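Local coordinates for protein putative NTP pyrophosphohydrolase (Exiguobacterium sibiricum 255-15, PDB 3NL9) that probably hydrolyses nucleoside triphosphates to nucleoside monophosphates and pyrophosphate, as a helical member of the MazG clan, at residues 5-10 with 114-119; 48-53 with 62-67. All coordinates share one frame; numbering follows the deposited sequence.

Interaction 1: 5-10 with 114-119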
# COMPACT_ATOMS: atom_id res chain seq x y z
N PRO A 5 7.81 -9.29 -11.04
CA PRO A 5 6.53 -9.33 -11.75
C PRO A 5 6.13 -7.95 -12.29
O PRO A 5 6.52 -6.94 -11.70
CB PRO A 5 5.51 -9.80 -10.69
CG PRO A 5 6.28 -10.11 -9.44
CD PRO A 5 7.64 -9.46 -9.58
N ASN A 6 5.37 -7.90 -13.38
CA ASN A 6 4.74 -6.65 -13.80
C ASN A 6 3.47 -6.46 -13.00
O ASN A 6 2.35 -6.82 -13.46
CB ASN A 6 4.44 -6.52 -15.31
CG ASN A 6 4.13 -5.01 -15.71
OD1 ASN A 6 3.52 -4.20 -14.93
ND2 ASN A 6 4.59 -4.65 -16.91
N TYR A 7 3.66 -5.89 -11.81
CA TYR A 7 2.61 -5.72 -10.83
C TYR A 7 1.37 -5.07 -11.40
O TYR A 7 0.27 -5.59 -11.25
CB TYR A 7 3.09 -4.87 -9.66
CG TYR A 7 4.24 -5.46 -8.88
CD1 TYR A 7 4.06 -6.56 -8.04
CD2 TYR A 7 5.51 -4.93 -8.96
CE1 TYR A 7 5.13 -7.10 -7.31
CE2 TYR A 7 6.58 -5.47 -8.25
CZ TYR A 7 6.39 -6.55 -7.42
OH TYR A 7 7.47 -7.06 -6.71
N TYR A 8 1.56 -3.92 -12.07
CA TYR A 8 0.42 -3.15 -12.57
C TYR A 8 -0.32 -3.91 -13.67
O TYR A 8 -1.57 -3.94 -13.69
CB TYR A 8 0.91 -1.76 -13.08
CG TYR A 8 -0.18 -0.92 -13.72
CD1 TYR A 8 -1.16 -0.27 -12.96
CD2 TYR A 8 -0.27 -0.82 -15.10
CE1 TYR A 8 -2.18 0.50 -13.59
CE2 TYR A 8 -1.25 -0.07 -15.72
CZ TYR A 8 -2.21 0.58 -14.96
OH TYR A 8 -3.18 1.33 -15.61
N GLN A 9 0.41 -4.51 -14.61
CA GLN A 9 -0.25 -5.26 -15.70
C GLN A 9 -0.98 -6.49 -15.14
O GLN A 9 -2.05 -6.81 -15.62
CB GLN A 9 0.75 -5.65 -16.78
CG GLN A 9 1.31 -4.41 -17.56
CD GLN A 9 0.23 -3.62 -18.29
OE1 GLN A 9 -0.78 -4.18 -18.74
NE2 GLN A 9 0.44 -2.30 -18.43
N ASP A 10 -0.43 -7.11 -14.09
CA ASP A 10 -1.05 -8.31 -13.48
C ASP A 10 -2.38 -7.95 -12.80
O ASP A 10 -3.40 -8.59 -13.03
CB ASP A 10 -0.10 -8.94 -12.47
CG ASP A 10 1.03 -9.79 -13.13
OD1 ASP A 10 1.01 -10.04 -14.34
OD2 ASP A 10 1.96 -10.20 -12.41
N LEU A 114 11.84 -9.33 3.30
CA LEU A 114 11.13 -10.20 2.37
C LEU A 114 11.07 -9.56 0.99
O LEU A 114 10.68 -8.38 0.83
CB LEU A 114 9.69 -10.47 2.82
CG LEU A 114 9.40 -11.48 3.93
CD1 LEU A 114 7.91 -11.33 4.30
CD2 LEU A 114 9.76 -12.91 3.53
N GLU A 115 11.40 -10.37 -0.02
CA GLU A 115 11.29 -9.93 -1.41
C GLU A 115 9.85 -10.16 -1.79
O GLU A 115 9.33 -11.28 -1.59
CB GLU A 115 12.29 -10.70 -2.28
CG GLU A 115 13.68 -10.21 -2.00
CD GLU A 115 14.77 -11.01 -2.66
OE1 GLU A 115 14.48 -11.90 -3.48
OE2 GLU A 115 15.94 -10.72 -2.31
N PRO A 116 9.15 -9.09 -2.24
CA PRO A 116 7.70 -9.17 -2.51
C PRO A 116 7.30 -9.88 -3.80
O PRO A 116 6.17 -10.40 -3.91
CB PRO A 116 7.28 -7.69 -2.60
CG PRO A 116 8.46 -6.99 -3.07
CD PRO A 116 9.61 -7.69 -2.32
N GLY A 117 8.18 -9.87 -4.80
CA GLY A 117 7.82 -10.41 -6.12
C GLY A 117 7.23 -11.82 -6.12
O GLY A 117 6.15 -12.05 -6.69
N PRO A 118 7.90 -12.77 -5.49
CA PRO A 118 7.41 -14.16 -5.47
C PRO A 118 6.13 -14.33 -4.68
O PRO A 118 5.31 -15.18 -5.02
CB PRO A 118 8.56 -14.93 -4.80
CG PRO A 118 9.78 -14.08 -5.06
CD PRO A 118 9.29 -12.67 -5.00
N LEU A 119 5.95 -13.53 -3.63
CA LEU A 119 4.72 -13.56 -2.88
C LEU A 119 3.57 -12.99 -3.69
O LEU A 119 2.48 -13.57 -3.73
CB LEU A 119 4.88 -12.79 -1.56
CG LEU A 119 5.93 -13.32 -0.55
CD1 LEU A 119 6.17 -12.25 0.58
CD2 LEU A 119 5.51 -14.65 0.06
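P5 and Y7 both converge on the backbone of G117. P5 turns the CG–CD edge of its ring to the glycine, CG 3.4 Å from G117 O and CD 3.6 Å from G117 CA. Y7 reaches G117 with its hydroxyl, OH 3.4 Å from G117 CA, which stands obliquely to the ring. Its direction comes from a CG anti to the carbonyl carbon (chi1 -62°), which brings the ring back beneath P5, where P5 O sits 3.5 Å above the ring plane, offset toward the rim. The same OH meets P116 at CG (3.8 Å), on the opposite side of the ring plane from G117 CA. It also nears G117 N, but the angle is too poor for a hydrogen bond, so this is packing by shape. The missing side chain at G117 matters, since a beta carbon there would lie 3.1 Å from P5 CD. An alanine in place of P5 would lose CG and CD, which would probably open a gap between the 5-10 segment and G117, where the ring edge now touches CA and O. Just beyond, N6 caps helix 7-17 by accepting from Q9 N at OD1, nearly straight at 168°. The contact thus joins the starts of helices 7-17 and 117-128. F120 meets the Y7 ring edge-to-face, M106 of helix 87-112 touches both Y7 and P116, and Q4 of the second subunit bonds to P5 O.

Interaction 2: 48-53 with 62-67; sequences EFLHQS and AAIETF
L50 is the bump of this contact: its CD1 methyl enters a shallow hollow on helix 57-79 bordered by A63, I64 and F67. The evidence is that one atom makes every approach. L50 CD1 lies 4.2 Å from I64 CD1, 4.3 Å from F67 CB and 4.5 Å from A63 CB. The floor is partly backbone, for L50 CD1 also comes to 4.2 Å from A63 O, a carbonyl already engaged by F67 N within its own helix. The single methyl of A63 is consistent with this close approach, and L50 and A63 are the nearest pair of backbones, their CA atoms 7.1 Å apart.

The borders of the hollow differ in character. On one side I64 bends in: its CB does not face L50, yet with CG1 anti to the carbonyl carbon (chi1 -75°) the terminal CD1 swings nearer, and the two side chains meet at a slant. F67 instead offers only its CB to L50, the first carbon of the side chain and not the ring. No polar bond spans the segments, so the fit is plain van der Waals contact between buried apolar groups.

The short helical segments run at 144°, closer to antiparallel than parallel, with axes 10.3 Å apart at closest approach. They form a helical hairpin in which helix 31-52 turns into helix 57-79. F60, also on helix 57-79, meets H51 edge-to-face and adds a second link between the two helices. The second subunit packs on the hairpin, with V35 of that subunit on A63, its A42 on F67 and its Y83 stacked on H51.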
# COMPACT_ATOMS: atom_id res chain seq x y z
N GLU A 48 -4.94 -6.42 9.49
CA GLU A 48 -4.35 -7.77 9.43
C GLU A 48 -2.86 -7.74 9.76
O GLU A 48 -2.38 -8.61 10.48
CB GLU A 48 -4.51 -8.44 8.04
CG GLU A 48 -5.92 -8.64 7.61
CD GLU A 48 -6.60 -9.84 8.30
OE1 GLU A 48 -5.88 -10.75 8.80
OE2 GLU A 48 -7.85 -9.87 8.32
N PHE A 49 -2.15 -6.75 9.22
CA PHE A 49 -0.71 -6.58 9.50
C PHE A 49 -0.44 -6.42 11.03
O PHE A 49 0.52 -7.03 11.58
CB PHE A 49 -0.20 -5.37 8.71
CG PHE A 49 1.21 -5.01 8.98
CD1 PHE A 49 2.24 -5.72 8.39
CD2 PHE A 49 1.52 -3.95 9.84
CE1 PHE A 49 3.57 -5.37 8.65
CE2 PHE A 49 2.85 -3.61 10.11
CZ PHE A 49 3.87 -4.32 9.53
N LEU A 50 -1.24 -5.60 11.69
CA LEU A 50 -1.05 -5.36 13.14
C LEU A 50 -1.48 -6.56 14.00
O LEU A 50 -0.88 -6.83 15.03
CB LEU A 50 -1.75 -4.05 13.58
CG LEU A 50 -1.11 -2.76 13.05
CD1 LEU A 50 -1.76 -1.45 13.59
CD2 LEU A 50 0.39 -2.81 13.36
N HIS A 51 -2.52 -7.24 13.58
CA HIS A 51 -2.98 -8.42 14.31
C HIS A 51 -1.91 -9.49 14.19
O HIS A 51 -1.52 -10.10 15.18
CB HIS A 51 -4.30 -8.93 13.75
CG HIS A 51 -4.81 -10.16 14.44
ND1 HIS A 51 -4.37 -11.43 14.11
CD2 HIS A 51 -5.73 -10.33 15.41
CE1 HIS A 51 -5.00 -12.32 14.86
NE2 HIS A 51 -5.84 -11.67 15.66
N GLN A 52 -1.40 -9.69 12.96
CA GLN A 52 -0.33 -10.69 12.76
C GLN A 52 0.99 -10.26 13.36
O GLN A 52 1.90 -11.06 13.49
CB GLN A 52 -0.17 -11.00 11.29
CG GLN A 52 -1.45 -11.57 10.71
CD GLN A 52 -1.77 -12.92 11.29
OE1 GLN A 52 -2.67 -13.08 12.13
NE2 GLN A 52 -1.02 -13.90 10.87
N SER A 53 1.11 -9.00 13.75
CA SER A 53 2.31 -8.53 14.48
C SER A 53 2.17 -8.67 16.02
O SER A 53 3.14 -8.45 16.76
CB SER A 53 2.64 -7.05 14.12
OG SER A 53 2.73 -6.85 12.70
N ALA A 62 -3.66 -1.99 21.93
CA ALA A 62 -2.81 -0.81 22.17
C ALA A 62 -2.25 -0.29 20.83
O ALA A 62 -2.17 0.91 20.63
CB ALA A 62 -1.68 -1.13 23.18
N ALA A 63 -1.94 -1.20 19.91
CA ALA A 63 -1.37 -0.86 18.61
C ALA A 63 -2.44 -0.17 17.75
O ALA A 63 -2.17 0.83 17.08
CB ALA A 63 -0.82 -2.12 17.90
N ILE A 64 -3.67 -0.72 17.79
CA ILE A 64 -4.78 -0.16 17.03
C ILE A 64 -5.08 1.25 17.55
O ILE A 64 -5.23 2.16 16.77
CB ILE A 64 -6.02 -1.09 17.04
CG1 ILE A 64 -5.80 -2.30 16.09
CG2 ILE A 64 -7.29 -0.34 16.71
CD1 ILE A 64 -5.77 -2.02 14.59
N GLU A 65 -5.14 1.44 18.86
CA GLU A 65 -5.40 2.79 19.41
C GLU A 65 -4.31 3.80 19.05
O GLU A 65 -4.61 4.95 18.72
CB GLU A 65 -5.61 2.72 20.92
CG GLU A 65 -6.93 2.02 21.28
CD GLU A 65 -8.14 2.75 20.70
OE1 GLU A 65 -8.17 4.00 20.80
OE2 GLU A 65 -9.03 2.09 20.12
N THR A 66 -3.06 3.36 19.06
CA THR A 66 -1.95 4.24 18.65
C THR A 66 -2.08 4.64 17.20
O THR A 66 -1.84 5.81 16.85
CB THR A 66 -0.62 3.55 18.92
OG1 THR A 66 -0.52 3.29 20.32
CG2 THR A 66 0.58 4.42 18.47
N PHE A 67 -2.47 3.67 16.36
CA PHE A 67 -2.77 3.90 14.94
C PHE A 67 -3.86 4.92 14.79
O PHE A 67 -3.71 5.89 14.02
CB PHE A 67 -3.18 2.61 14.19
CG PHE A 67 -3.71 2.89 12.80
CD1 PHE A 67 -2.83 3.13 11.75
CD2 PHE A 67 -5.07 2.99 12.56
CE1 PHE A 67 -3.29 3.43 10.48
CE2 PHE A 67 -5.55 3.32 11.29
CZ PHE A 67 -4.66 3.56 10.26

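Counting from the N terminus, the chain enters helix 7-17 through the 5-10 segment, continues into helix 31-52 and then reverses into helix 57-79. Interaction 2 closes this short turn, with only eight residues between its segments. Helix 87-112 follows, and interaction 1 then brings the start of helix 117-128 back to the N-terminal segment, closing a span of 103 residues. Interaction 2 therefore lies wholly within that larger loop, and the two do not cross. Their centres are 25 Å apart and their nearest atoms about 9 Å, without touching. One ties two helix starts far apart in the chain, the other the two arms of a helical hairpin; both border the second subunit.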